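Local coordinates for hypothetical membrane protein (Corynebacterium glutamicum, PDB 6JSC), which binds heme through this C-terminal domain of HtaA and probably passes it along the heme-uptake machinery of corynebacteria, at residues 59-64 with 85-90. The protein carries 1 engineered substitution. Residues are numbered along the deposited sequence; the frame is centred on the assembly and turned at random.
With NA (sodium ion), chain D.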
ATOM      1  N   GLY A  59       1.215 -10.177 -12.449  1.00 13.48           N
ATOM      2  CA  GLY A  59       2.523  -9.766 -11.971  1.00 13.75           C
ATOM      3  C   GLY A  59       2.527  -9.398 -10.504  1.00 12.37           C
ATOM      4  O   GLY A  59       1.492  -9.391  -9.826  1.00 13.19           O
ATOM      5  N   SER A  60       3.734  -9.104 -10.020  1.00 11.91           N
ATOM      6  CA  SER A  60       3.951  -8.569  -8.684  1.00 13.35           C
ATOM      7  C   SER A  60       5.016  -7.494  -8.789  1.00 12.64           C
ATOM      8  O   SER A  60       6.075  -7.732  -9.383  1.00 13.75           O
ATOM      9  CB  SER A  60       4.422  -9.652  -7.706  1.00 17.43           C
ATOM     10  OG  SER A  60       3.323 -10.278  -7.063  1.00 21.16           O
ATOM     11  N   ILE A  61       4.724  -6.322  -8.224  1.00 11.58           N
ATOM     12  CA  ILE A  61       5.631  -5.171  -8.207  1.00 12.65           C
ATOM     13  C   ILE A  61       5.966  -4.921  -6.737  1.00 11.94           C
ATOM     14  O   ILE A  61       5.068  -4.615  -5.944  1.00 11.07           O
ATOM     15  CB  ILE A  61       4.967  -3.918  -8.804  1.00 13.67           C
ATOM     16  CG1 ILE A  61       4.126  -4.224 -10.060  1.00 17.12           C
ATOM     17  CG2 ILE A  61       6.018  -2.846  -9.061  1.00 15.89           C
ATOM     18  CD1 ILE A  61       4.918  -4.626 -11.277  1.00 17.59           C
ATOM     19  N   ASN A  62       7.240  -5.047  -6.372  1.00 13.40           N
ATOM     20  CA  ASN A  62       7.643  -5.054  -4.966  1.00 13.95           C
ATOM     21  C   ASN A  62       8.392  -3.782  -4.602  1.00 12.70           C
ATOM     22  O   ASN A  62       9.284  -3.349  -5.339  1.00 15.53           O
ATOM     23  CB  ASN A  62       8.519  -6.268  -4.673  1.00 16.18           C
ATOM     24  CG  ASN A  62       7.707  -7.538  -4.587  1.00 23.60           C
ATOM     25  OD1 ASN A  62       7.486  -8.219  -5.587  1.00 30.77           O
ATOM     26  ND2 ASN A  62       7.233  -7.849  -3.390  1.00 22.67           N
ATOM     27  N   PHE A  63       8.036  -3.192  -3.460  1.00 10.63           N
ATOM     28  CA  PHE A  63       8.693  -1.987  -2.987  1.00 10.91           C
ATOM     29  C   PHE A  63       9.270  -2.194  -1.589  1.00 10.51           C
ATOM     30  O   PHE A  63       8.689  -2.921  -0.772  1.00 11.94           O
ATOM     31  CB  PHE A  63       7.698  -0.824  -2.958  1.00  9.70           C
ATOM     32  CG  PHE A  63       7.124  -0.503  -4.304  1.00  9.92           C
ATOM     33  CD1 PHE A  63       7.782   0.384  -5.149  1.00 10.55           C
ATOM     34  CD2 PHE A  63       5.940  -1.093  -4.738  1.00  9.78           C
ATOM     35  CE1 PHE A  63       7.276   0.675  -6.404  1.00  9.61           C
ATOM     36  CE2 PHE A  63       5.420  -0.803  -6.000  1.00 10.35           C
ATOM     37  CZ  PHE A  63       6.092   0.091  -6.833  1.00  9.37           C
ATOM     38  N   PRO A  64      10.410  -1.582  -1.291  1.00  9.72           N
ATOM     39  CA  PRO A  64      10.893  -1.538   0.090  1.00  9.62           C
ATOM     40  C   PRO A  64      10.314  -0.326   0.800  1.00  9.25           C
ATOM     41  O   PRO A  64       9.555   0.439   0.197  1.00 10.66           O
ATOM     42  CB  PRO A  64      12.398  -1.362  -0.101  1.00 10.49           C
ATOM     43  CG  PRO A  64      12.443  -0.375  -1.269  1.00 11.32           C
ATOM     44  CD  PRO A  64      11.272  -0.789  -2.188  1.00 10.09           C
ATOM     45  N   ILE A  85       2.276  -4.629  -5.025  1.00  9.88           N
ATOM     46  CA  ILE A  85       1.104  -4.619  -5.891  1.00 11.08           C
ATOM     47  C   ILE A  85       1.122  -5.917  -6.684  1.00  9.96           C
ATOM     48  O   ILE A  85       2.013  -6.141  -7.513  1.00 11.96           O
ATOM     49  CB  ILE A  85       1.118  -3.411  -6.833  1.00 11.53           C
ATOM     50  CG1 ILE A  85       1.070  -2.105  -6.040  1.00 12.51           C
ATOM     51  CG2 ILE A  85      -0.059  -3.501  -7.808  1.00 13.33           C
ATOM     52  CD1 ILE A  85       1.382  -0.870  -6.889  1.00 12.40           C
ATOM     53  N   SER A  86       0.149  -6.790  -6.419  1.00 10.96           N
ATOM     54  CA  SER A  86      -0.010  -8.043  -7.139  1.00 12.61           C
ATOM     55  C   SER A  86      -1.283  -7.951  -7.970  1.00 14.60           C
ATOM     56  O   SER A  86      -2.296  -7.423  -7.501  1.00 15.21           O
ATOM     57  CB  SER A  86      -0.107  -9.190  -6.130  1.00 15.11           C
ATOM     58  OG  SER A  86      -0.190 -10.454  -6.761  1.00 17.71           O
ATOM     59  N   PHE A  87      -1.234  -8.435  -9.213  1.00 13.15           N
ATOM     60  CA  PHE A  87      -2.381  -8.306 -10.099  1.00 16.06           C
ATOM     61  C   PHE A  87      -2.537  -9.552 -10.954  1.00 14.76           C
ATOM     62  O   PHE A  87      -1.565 -10.249 -11.265  1.00 14.41           O
ATOM     63  CB  PHE A  87      -2.357  -7.024 -10.964  1.00 16.34           C
ATOM     64  CG  PHE A  87      -1.183  -6.923 -11.904  1.00 14.75           C
ATOM     65  CD1 PHE A  87       0.007  -6.330 -11.493  1.00 15.33           C
ATOM     66  CD2 PHE A  87      -1.272  -7.394 -13.201  1.00 15.66           C
ATOM     67  CE1 PHE A  87       1.077  -6.226 -12.364  1.00 18.88           C
ATOM     68  CE2 PHE A  87      -0.205  -7.298 -14.069  1.00 17.43           C
ATOM     69  CZ  PHE A  87       0.966  -6.705 -13.655  1.00 16.95           C
ATOM     70  N   ASN A  88      -3.788  -9.823 -11.325  1.00 17.86           N
ATOM     71  CA  ASN A  88      -4.145 -10.923 -12.218  1.00 18.55           C
ATOM     72  C   ASN A  88      -5.312 -10.388 -13.038  1.00 19.56           C
ATOM     73  O   ASN A  88      -6.445 -10.321 -12.548  1.00 20.16           O
ATOM     74  CB  ASN A  88      -4.546 -12.168 -11.433  1.00 21.14           C
ATOM     75  CG  ASN A  88      -4.675 -13.403 -12.310  1.00 33.33           C
ATOM     76  OD1 ASN A  88      -4.989 -13.317 -13.500  1.00 31.05           O
ATOM     77  ND2 ASN A  88      -4.434 -14.566 -11.718  1.00 41.83           N
ATOM     78  N   GLY A  89      -5.036 -10.006 -14.280  1.00 21.92           N
ATOM     79  CA  GLY A  89      -6.038  -9.249 -15.001  1.00 26.52           C
ATOM     80  C   GLY A  89      -6.324  -7.959 -14.260  1.00 24.61           C
ATOM     81  O   GLY A  89      -5.442  -7.368 -13.625  1.00 24.03           O
ATOM     82  N   ASN A  90      -7.585  -7.544 -14.279  1.00 22.15           N
ATOM     83  CA  ASN A  90      -7.967  -6.242 -13.754  1.00 24.56           C
ATOM     84  C   ASN A  90      -8.272  -6.251 -12.263  1.00 22.86           C
ATOM     85  O   ASN A  90      -8.861  -5.290 -11.761  1.00 25.16           O
ATOM     86  CB  ASN A  90      -9.150  -5.680 -14.544  1.00 29.72           C
ATOM     87  CG  ASN A  90      -8.822  -5.491 -16.008  1.00 43.00           C
ATOM     88  OD1 ASN A  90      -9.511  -6.014 -16.884  1.00 48.81           O
ATOM     89  ND2 ASN A  90      -7.754  -4.752 -16.283  1.00 41.66           N
TER
HETATM   90 NA    NA D 202       1.450 -11.444  -8.159  1.00 22.08          NA
HETATM   91  O   HOH W   1      -0.290 -12.261  -9.451  1.00 22.92           O
HETATM   92  O   HOH W   2       2.940 -12.507  -9.689  1.00 27.12           O
HETATM   93  O   HOH W   3       1.633 -13.244  -6.616  1.00 26.01           O
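A sodium ion sits on the outer face of an antiparallel strand pair here, over the non-hydrogen-bonded couple Ser-60 and Ser-86. Ser-86 OG lies 2.4 Å from the sodium. Ser-60 OG and the backbone carbonyl Gly-59 O are the other two protein ligands, and three waters bring the count to six. The two hydroxyls reach the ion by different rotations: OG of Ser-86 is trans to its main-chain nitrogen (chi1 -177°), whereas that of Ser-60 lies beside the backbone N and also hydrogen-bonds Glu-84. One metal-bound water donates to Phe-87 O, tying the hydration shell to the sheet.

The pairing joins strands 58-62 and 76-88 of the beta-rich HtaA domain: Gly-59 pairs with Phe-87 and Ile-61 with Ile-85, each couple joined by two backbone hydrogen bonds; Ile-61 N to Ile-85 O measures 2.8 Å. Gly-59 O, already a sodium ligand, also accepts from Phe-87 N at 3.0 Å. On the buried face that carries Ile-61, Ile-85 and Phe-87, the Phe-87 ring lies back over the glycine: Gly-59 CA makes a CH-pi contact 4.0 Å from the ring centroid, and a chi1 of 62° swings the ring there. Ile-61 CD1 meets the ring edge, 4.3 Å from Phe-87 CE1, and Ile-85 CD1 comes obliquely to the Phe-63 ring, nearest CE2. Phe-161 touches both isoleucines, and Phe-120 and Leu-123 pack against Phe-87.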